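Local atomic coordinates of siderophore periplasmic binding protein (Thermobifida fusca, PDB entry 5DH0), a protein that probably binds an iron-loaded siderophore, most likely fuscachelin, outside the membrane as the solute-binding component of an uptake system. Residues V63-P68 with E79-Y84; V46-G51 with V86-S91; G51-L56 with T71-E76. All blocks are in the same frame, centred on the assembly; numbering follows the deposited sequence.

Interaction 1: residues V63-P68 with E79-Y84; sequences VGVIEP and EQLSTY
Over the centre of one face of the Y84 ring, whose CB packs on V65, lies the carbonyl oxygen of Q80, and T83 grips that oxygen twice. T83 OG1 donates to Q80 O at 2.6 Å, in the carbonyl plane, with a C=O...O angle of 158°. T83 N donates to the same Q80 O at 2.9 Å. A type I turn from L81 to Y84 brings the tyrosine back towards strand 64-66. The contact itself is apolar. V65 CG1 lies opposite the carbonyl carbon (chi1 -66°), which leaves CG2 between the backbone N and that carbon; from there V65 CG2 meets Y84 CB at 4.0 Å. V65 CG2 is also 4.1 Å from L81 O. V65 CG1 comes to the Y84 ring obliquely. L81 CD2 lies at the edge of that ring, in its plane, and 4.3 Å from V65 CG1. Further along, P68 and L81 lie alongside each other, pointing opposite ways, with P68 CB 4.0 Å from L81 CB. S82 OG bonds back to F78 O in the helix. L81 also touches T52, L56 and Y73. The contact joins strand 64-66 to helix 75-81 within the beta-alpha-beta unit that ends in strand 86-88. Its chemistry implies a division of labour: the turn satisfies the Q80 carbonyl locally, while aliphatic surfaces of V65, P68, L81 and Y84 hold strand 64-66 and the loop after it against L81 and the turn that leads to Y84.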
loop_
_atom_site.group_PDB
_atom_site.type_symbol
_atom_site.label_atom_id
_atom_site.label_comp_id
_atom_site.label_asym_id
_atom_site.label_seq_id
_atom_site.Cartn_x
_atom_site.Cartn_y
_atom_site.Cartn_z
ATOM N N VAL A 63 26.669 -3.262 39.460
ATOM C CA VAL A 63 26.668 -2.643 40.785
ATOM C C VAL A 63 25.856 -1.334 40.833
ATOM O O VAL A 63 25.714 -0.721 41.899
ATOM C CB VAL A 63 28.100 -2.373 41.273
ATOM C CG1 VAL A 63 28.793 -3.687 41.572
ATOM C CG2 VAL A 63 28.871 -1.546 40.246
ATOM N N GLY A 64 25.312 -0.933 39.681
ATOM C CA GLY A 64 24.464 0.243 39.561
ATOM C C GLY A 64 23.770 0.257 38.211
ATOM O O GLY A 64 24.364 -0.114 37.199
ATOM N N VAL A 65 22.510 0.667 38.174
ATOM C CA VAL A 65 21.783 0.711 36.905
ATOM C C VAL A 65 21.023 1.995 36.727
ATOM O O VAL A 65 20.741 2.702 37.693
ATOM C CB VAL A 65 20.758 -0.448 36.754
ATOM C CG1 VAL A 65 21.456 -1.766 36.679
ATOM C CG2 VAL A 65 19.753 -0.435 37.898
ATOM N N ILE A 66 20.688 2.287 35.479
ATOM C CA ILE A 66 19.687 3.294 35.191
ATOM C C ILE A 66 18.358 2.769 35.710
ATOM O O ILE A 66 18.097 1.557 35.646
ATOM C CB ILE A 66 19.588 3.613 33.679
ATOM C CG1 ILE A 66 18.446 4.607 33.422
ATOM C CG2 ILE A 66 19.359 2.343 32.877
ATOM C CD1 ILE A 66 18.349 5.095 32.006
ATOM N N GLU A 67 17.559 3.677 36.267
ATOM C CA GLU A 67 16.203 3.389 36.723
ATOM C C GLU A 67 15.534 2.372 35.793
ATOM O O GLU A 67 15.338 2.638 34.607
ATOM C CB GLU A 67 15.394 4.694 36.791
ATOM C CG GLU A 67 13.985 4.539 37.298
ATOM C CD GLU A 67 13.912 4.534 38.820
ATOM O OE1 GLU A 67 14.041 3.441 39.421
ATOM O OE2 GLU A 67 13.745 5.626 39.414
ATOM N N PRO A 68 15.254 1.170 36.310
ATOM C CA PRO A 68 14.697 0.151 35.416
ATOM C C PRO A 68 13.244 0.413 35.036
ATOM O O PRO A 68 12.456 0.933 35.815
ATOM C CB PRO A 68 14.837 -1.154 36.218
ATOM C CG PRO A 68 15.133 -0.752 37.610
ATOM C CD PRO A 68 15.717 0.618 37.591
ATOM N N GLU A 79 12.316 -7.705 38.986
ATOM C CA GLU A 79 12.494 -7.920 40.417
ATOM C C GLU A 79 13.969 -7.869 40.826
ATOM O O GLU A 79 14.313 -7.229 41.825
ATOM C CB GLU A 79 11.868 -9.251 40.814
ATOM N N GLN A 80 14.837 -8.517 40.049
ATOM C CA GLN A 80 16.274 -8.447 40.312
ATOM C C GLN A 80 16.799 -7.015 40.195
ATOM O O GLN A 80 17.417 -6.492 41.128
ATOM C CB GLN A 80 17.053 -9.364 39.365
ATOM C CG GLN A 80 17.690 -10.545 40.065
ATOM C CD GLN A 80 18.588 -10.109 41.212
ATOM O OE1 GLN A 80 19.573 -9.393 41.008
ATOM N NE2 GLN A 80 18.242 -10.521 42.428
ATOM N N LEU A 81 16.538 -6.385 39.050
ATOM C CA LEU A 81 17.078 -5.060 38.754
ATOM C C LEU A 81 16.664 -4.023 39.798
ATOM O O LEU A 81 17.400 -3.074 40.051
ATOM C CB LEU A 81 16.628 -4.597 37.372
ATOM C CG LEU A 81 17.192 -5.360 36.193
ATOM C CD1 LEU A 81 16.361 -5.056 34.961
ATOM C CD2 LEU A 81 18.631 -4.930 35.992
ATOM N N SER A 82 15.487 -4.210 40.395
ATOM C CA SER A 82 14.953 -3.267 41.381
ATOM C C SER A 82 15.750 -3.285 42.690
ATOM O O SER A 82 15.612 -2.385 43.509
ATOM C CB SER A 82 13.476 -3.564 41.668
ATOM O OG SER A 82 12.647 -3.318 40.527
ATOM N N THR A 83 16.589 -4.305 42.883
ATOM C CA THR A 83 17.417 -4.377 44.085
ATOM C C THR A 83 18.720 -3.588 43.965
ATOM O O THR A 83 19.418 -3.380 44.962
ATOM C CB THR A 83 17.788 -5.821 44.432
ATOM O OG1 THR A 83 18.620 -6.344 43.390
ATOM C CG2 THR A 83 16.541 -6.687 44.584
ATOM N N TYR A 84 19.051 -3.155 42.752
ATOM C CA TYR A 84 20.327 -2.498 42.480
ATOM C C TYR A 84 20.245 -0.991 42.719
ATOM O O TYR A 84 19.183 -0.404 42.577
ATOM C CB TYR A 84 20.758 -2.773 41.039
ATOM C CG TYR A 84 20.928 -4.236 40.729
ATOM C CD1 TYR A 84 21.448 -5.106 41.677
ATOM C CD2 TYR A 84 20.558 -4.755 39.490
ATOM C CE1 TYR A 84 21.599 -6.453 41.400
ATOM C CE2 TYR A 84 20.702 -6.105 39.198
ATOM C CZ TYR A 84 21.227 -6.951 40.158
ATOM O OH TYR A 84 21.384 -8.287 39.889
#

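Interaction 2: residues V46-G51 with V86-S91; sequences VALEFG and VVQSAS
Q88 reaches from strand 86-88 to L48 and E49 with its side chain extended (chi1 175°, chi2 174°). Q88 CB starts 4.0 Å from L48 CD2. The straight chain then carries the amide past L48, and the two side chains cross at about a right angle. Q88 CD lies 4.1 Å from L48 CB. At the tip, Q88 OE1 accepts a hydrogen bond from E49 N at 3.0 Å. The donor lies in the carbonyl plane, but the bond is bent, with an N-H...O angle of 133°. L48 CB also presses on Q88 OE1, at 3.3 Å. The other branch, NE2, donates to L92 O. On the way the side chain touches I66 of the intervening strand. Behind it, V87 CG2 meets two apolar partners. V87 CG2 is 3.8 Å from V46 CG1, and these two valines reach tip to tip. V87 CG2 is 3.8 Å from L48 CD2. The extended E49 side chain carries OE1 to a salt bridge with R112, and its CG lies over one face of the F50 ring, offset toward the rim. Strands 45-47 and 86-88 are not neighbours in the parallel sheet, since 64-66 runs between them. The chemistry implies that a buried amide, used at both its oxygen and its nitrogen, ties the loop after strand 45-47 to strand 86-88, at one edge of the sheet within this chain.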
loop_
_atom_site.group_PDB
_atom_site.type_symbol
_atom_site.label_atom_id
_atom_site.label_comp_id
_atom_site.label_asym_id
_atom_site.label_seq_id
_atom_site.Cartn_x
_atom_site.Cartn_y
_atom_site.Cartn_z
ATOM N N VAL A 46 28.815 -0.541 36.167
ATOM C CA VAL A 46 27.645 0.345 36.188
ATOM C C VAL A 46 27.049 0.421 34.786
ATOM O O VAL A 46 27.703 0.869 33.844
ATOM C CB VAL A 46 27.973 1.763 36.682
ATOM C CG1 VAL A 46 26.850 2.732 36.314
ATOM C CG2 VAL A 46 28.170 1.757 38.183
ATOM N N ALA A 47 25.814 -0.047 34.656
ATOM C CA ALA A 47 25.098 -0.009 33.385
ATOM C C ALA A 47 24.241 1.242 33.283
ATOM O O ALA A 47 23.201 1.344 33.929
ATOM C CB ALA A 47 24.228 -1.257 33.222
ATOM N N LEU A 48 24.677 2.206 32.485
ATOM C CA LEU A 48 23.801 3.315 32.147
ATOM C C LEU A 48 22.877 2.854 31.018
ATOM O O LEU A 48 22.760 1.639 30.763
ATOM C CB LEU A 48 24.603 4.554 31.764
ATOM C CG LEU A 48 25.562 4.961 32.886
ATOM C CD1 LEU A 48 26.383 6.170 32.511
ATOM C CD2 LEU A 48 24.816 5.198 34.187
ATOM N N GLU A 49 22.219 3.802 30.352
ATOM C CA GLU A 49 21.207 3.442 29.360
ATOM C C GLU A 49 21.773 2.513 28.278
ATOM O O GLU A 49 22.895 2.712 27.804
ATOM C CB GLU A 49 20.593 4.688 28.712
ATOM C CG GLU A 49 19.291 4.373 27.982
ATOM C CD GLU A 49 18.775 5.519 27.130
ATOM O OE1 GLU A 49 19.614 6.241 26.533
ATOM O OE2 GLU A 49 17.526 5.676 27.047
ATOM N N PHE A 50 20.976 1.494 27.941
ATOM C CA PHE A 50 21.297 0.409 27.002
ATOM C C PHE A 50 22.331 -0.563 27.553
ATOM O O PHE A 50 22.625 -1.576 26.914
ATOM C CB PHE A 50 21.762 0.956 25.638
ATOM C CG PHE A 50 20.760 1.862 25.002
ATOM C CD1 PHE A 50 19.537 1.363 24.569
ATOM C CD2 PHE A 50 21.005 3.222 24.890
ATOM C CE1 PHE A 50 18.574 2.201 24.013
ATOM C CE2 PHE A 50 20.061 4.063 24.329
ATOM C CZ PHE A 50 18.838 3.553 23.892
ATOM N N GLY A 51 22.866 -0.272 28.736
ATOM C CA GLY A 51 23.795 -1.184 29.382
ATOM C C GLY A 51 23.095 -2.338 30.091
ATOM O O GLY A 51 23.663 -3.421 30.225
ATOM N N VAL A 86 20.254 2.855 41.929
ATOM C CA VAL A 86 19.919 3.648 40.751
ATOM C C VAL A 86 20.903 4.793 40.597
ATOM O O VAL A 86 21.166 5.512 41.559
ATOM C CB VAL A 86 18.485 4.202 40.836
ATOM C CG1 VAL A 86 18.238 5.235 39.751
ATOM C CG2 VAL A 86 17.488 3.074 40.727
ATOM N N VAL A 87 21.444 4.965 39.391
ATOM C CA VAL A 87 22.530 5.917 39.175
ATOM C C VAL A 87 22.228 6.888 38.032
ATOM O O VAL A 87 22.976 7.855 37.778
ATOM C CB VAL A 87 23.851 5.174 38.888
ATOM C CG1 VAL A 87 24.244 4.322 40.076
ATOM C CG2 VAL A 87 23.704 4.296 37.656
ATOM N N GLN A 88 21.131 6.623 37.335
ATOM C CA GLN A 88 20.708 7.477 36.237
ATOM C C GLN A 88 19.190 7.418 36.212
ATOM O O GLN A 88 18.606 6.380 36.518
ATOM C CB GLN A 88 21.340 7.020 34.910
ATOM C CG GLN A 88 20.870 7.763 33.659
ATOM C CD GLN A 88 21.630 7.359 32.387
ATOM O OE1 GLN A 88 21.782 6.172 32.081
ATOM N NE2 GLN A 88 22.086 8.355 31.632
ATOM N N SER A 89 18.552 8.537 35.899
ATOM C CA SER A 89 17.095 8.587 35.879
ATOM C C SER A 89 16.529 8.386 34.476
ATOM O O SER A 89 17.262 8.426 33.488
ATOM C CB SER A 89 16.607 9.922 36.441
ATOM O OG SER A 89 16.866 10.966 35.514
ATOM N N ALA A 90 15.217 8.170 34.411
ATOM C CA ALA A 90 14.470 8.108 33.151
ATOM C C ALA A 90 14.854 9.223 32.182
ATOM O O ALA A 90 15.083 8.976 31.002
ATOM C CB ALA A 90 12.968 8.158 33.432
ATOM N N SER A 91 14.932 10.448 32.693
ATOM C CA SER A 91 15.300 11.608 31.885
ATOM C C SER A 91 16.771 11.614 31.494
ATOM O O SER A 91 17.245 12.589 30.912
ATOM C CB SER A 91 14.996 12.902 32.640
ATOM O OG SER A 91 16.021 13.163 33.584
#

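Interaction 3: residues G51-L56 with T71-E76; sequences GTEVVL and TLYTAE
L72 approaches E53 in two ways. L72 CD1 lies 3.9 Å from E53 OE2, and a water donates to both L72 O, at 3.0 Å, and E53 OE2, at 3.1 Å. L72 CB also covers the centre of one face of the ring of Y73, the next residue. Y73 carries most of the contact. The Y73 side chain crosses those of T52, E53 and L56 at about a right angle. Y73 OH lies 3.2 Å from T52 CB and 3.1 Å from E53 OE2. Nearer the root of the ring, Y73 CD1 meets L56 CD1 at 3.7 Å. The E53 side chain bends at chi2 (71°), which brings its carboxylate obliquely to the hydroxyl end of the ring, the two planes 35° apart. OE2 of that carboxylate also forms a salt bridge with R290, so charge is probably balanced in this buried spot. An alanine in place of Y73 would remove the ring, and would probably open a gap between helix 52-57 and the lead-in to helix 75-81 and leave T52, L56 and the E53 carboxylate without their neighbour. T74 follows as the N-cap of the next helix, its OG1 bonded to E77 N. A75 N bonds to Q254 OE1. Helices 52-57 and 75-81 are the connecting helices of successive beta-alpha-beta units of the parallel sheet, and helix 142-154 meets V54 on helix 52-57.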
loop_
_atom_site.group_PDB
_atom_site.type_symbol
_atom_site.label_atom_id
_atom_site.label_comp_id
_atom_site.label_asym_id
_atom_site.label_seq_id
_atom_site.Cartn_x
_atom_site.Cartn_y
_atom_site.Cartn_z
ATOM N N GLY A 51 22.866 -0.272 28.736
ATOM C CA GLY A 51 23.795 -1.184 29.382
ATOM C C GLY A 51 23.095 -2.338 30.091
ATOM O O GLY A 51 23.663 -3.421 30.225
ATOM N N THR A 52 21.866 -2.113 30.549
ATOM C CA THR A 52 21.144 -3.120 31.323
ATOM C C THR A 52 20.933 -4.416 30.541
ATOM O O THR A 52 21.146 -5.510 31.070
ATOM C CB THR A 52 19.765 -2.610 31.778
ATOM O OG1 THR A 52 19.914 -1.366 32.473
ATOM C CG2 THR A 52 19.114 -3.632 32.690
ATOM N N GLU A 53 20.518 -4.287 29.282
ATOM C CA GLU A 53 20.304 -5.443 28.402
ATOM C C GLU A 53 21.604 -6.225 28.221
ATOM O O GLU A 53 21.600 -7.452 28.077
ATOM C CB GLU A 53 19.760 -4.990 27.039
ATOM C CG GLU A 53 18.320 -4.428 27.089
ATOM C CD GLU A 53 18.210 -3.047 27.774
ATOM O OE1 GLU A 53 19.250 -2.435 28.132
ATOM O OE2 GLU A 53 17.066 -2.584 27.972
ATOM N N VAL A 54 22.722 -5.511 28.249
ATOM C CA VAL A 54 24.019 -6.147 28.054
ATOM C C VAL A 54 24.426 -6.998 29.253
ATOM O O VAL A 54 24.818 -8.158 29.085
ATOM C CB VAL A 54 25.102 -5.100 27.765
ATOM C CG1 VAL A 54 26.499 -5.734 27.751
ATOM C CG2 VAL A 54 24.804 -4.428 26.434
ATOM N N VAL A 55 24.334 -6.436 30.458
ATOM C CA VAL A 55 24.743 -7.176 31.645
ATOM C C VAL A 55 23.776 -8.342 31.909
ATOM O O VAL A 55 24.207 -9.429 32.315
ATOM C CB VAL A 55 24.870 -6.261 32.912
ATOM C CG1 VAL A 55 26.041 -5.306 32.759
ATOM C CG2 VAL A 55 23.571 -5.504 33.221
ATOM N N LEU A 56 22.484 -8.150 31.656
ATOM C CA LEU A 56 21.547 -9.258 31.837
ATOM C C LEU A 56 21.907 -10.456 30.940
ATOM O O LEU A 56 21.946 -11.589 31.407
ATOM C CB LEU A 56 20.108 -8.807 31.577
ATOM C CG LEU A 56 19.526 -7.941 32.708
ATOM C CD1 LEU A 56 18.235 -7.252 32.287
ATOM C CD2 LEU A 56 19.304 -8.759 33.978
ATOM N N THR A 71 8.528 -2.506 31.522
ATOM C CA THR A 71 8.092 -2.913 30.189
ATOM C C THR A 71 9.218 -3.515 29.321
ATOM O O THR A 71 8.941 -4.325 28.449
ATOM C CB THR A 71 7.431 -1.720 29.453
ATOM O OG1 THR A 71 8.249 -0.549 29.589
ATOM C CG2 THR A 71 6.056 -1.420 30.047
ATOM N N LEU A 72 10.478 -3.168 29.587
ATOM C CA LEU A 72 11.614 -3.712 28.820
ATOM C C LEU A 72 12.123 -5.096 29.270
ATOM O O LEU A 72 13.034 -5.664 28.639
ATOM C CB LEU A 72 12.801 -2.743 28.869
ATOM C CG LEU A 72 12.652 -1.330 28.306
ATOM C CD1 LEU A 72 13.852 -0.476 28.680
ATOM C CD2 LEU A 72 12.496 -1.385 26.814
ATOM N N TYR A 73 11.573 -5.634 30.358
ATOM C CA TYR A 73 12.159 -6.837 30.962
ATOM C C TYR A 73 11.121 -7.864 31.358
ATOM O O TYR A 73 9.937 -7.541 31.455
ATOM C CB TYR A 73 13.001 -6.465 32.190
ATOM C CG TYR A 73 13.996 -5.375 31.888
ATOM C CD1 TYR A 73 15.107 -5.629 31.086
ATOM C CD2 TYR A 73 13.811 -4.082 32.376
ATOM C CE1 TYR A 73 16.012 -4.627 30.785
ATOM C CE2 TYR A 73 14.713 -3.076 32.086
ATOM C CZ TYR A 73 15.811 -3.356 31.290
ATOM O OH TYR A 73 16.702 -2.354 30.999
ATOM N N THR A 74 11.570 -9.103 31.586
ATOM C CA THR A 74 10.688 -10.141 32.115
ATOM C C THR A 74 10.334 -9.723 33.532
ATOM O O THR A 74 11.041 -8.922 34.141
ATOM C CB THR A 74 11.331 -11.560 32.120
ATOM O OG1 THR A 74 12.375 -11.616 33.101
ATOM C CG2 THR A 74 11.882 -11.939 30.736
ATOM N N ALA A 75 9.238 -10.259 34.057
ATOM C CA ALA A 75 8.823 -9.953 35.433
ATOM C C ALA A 75 9.938 -10.280 36.425
ATOM O O ALA A 75 10.249 -9.494 37.301
ATOM C CB ALA A 75 7.580 -10.714 35.794
ATOM N N GLU A 76 10.549 -11.448 36.254
ATOM C CA GLU A 76 11.598 -11.897 37.157
ATOM C C GLU A 76 12.843 -11.016 37.042
ATOM O O GLU A 76 13.477 -10.692 38.049
ATOM C CB GLU A 76 11.967 -13.365 36.908
ATOM C CG GLU A 76 13.100 -13.840 37.831
ATOM C CD GLU A 76 12.775 -15.143 38.570
ATOM O OE1 GLU A 76 12.966 -16.222 37.965
ATOM O OE2 GLU A 76 12.343 -15.092 39.752
HETATM O O HOH W 1 14.890 -4.393 26.693
#

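All three interactions lie in the lobe built on the five-stranded parallel sheet. The centre of interaction 1 is about 9 Å from the centres of interactions 2 and 3, which are about 12 Å apart. The chain runs through strand 45-47, helix 52-57, strand 64-66, helix 75-81 and strand 86-88. Interaction 2 spans this whole run. Interactions 1 and 3 fall within it and alternate along the chain. Interactions 1 and 2 meet in the sheet, where V65 O probably bonds to V87 N. Interactions 1 and 3 both use helix 75-81; G51 belongs to both 2 and 3. Together they knit three strands and two helices into a compact part of this lobe of the probable siderophore carrier.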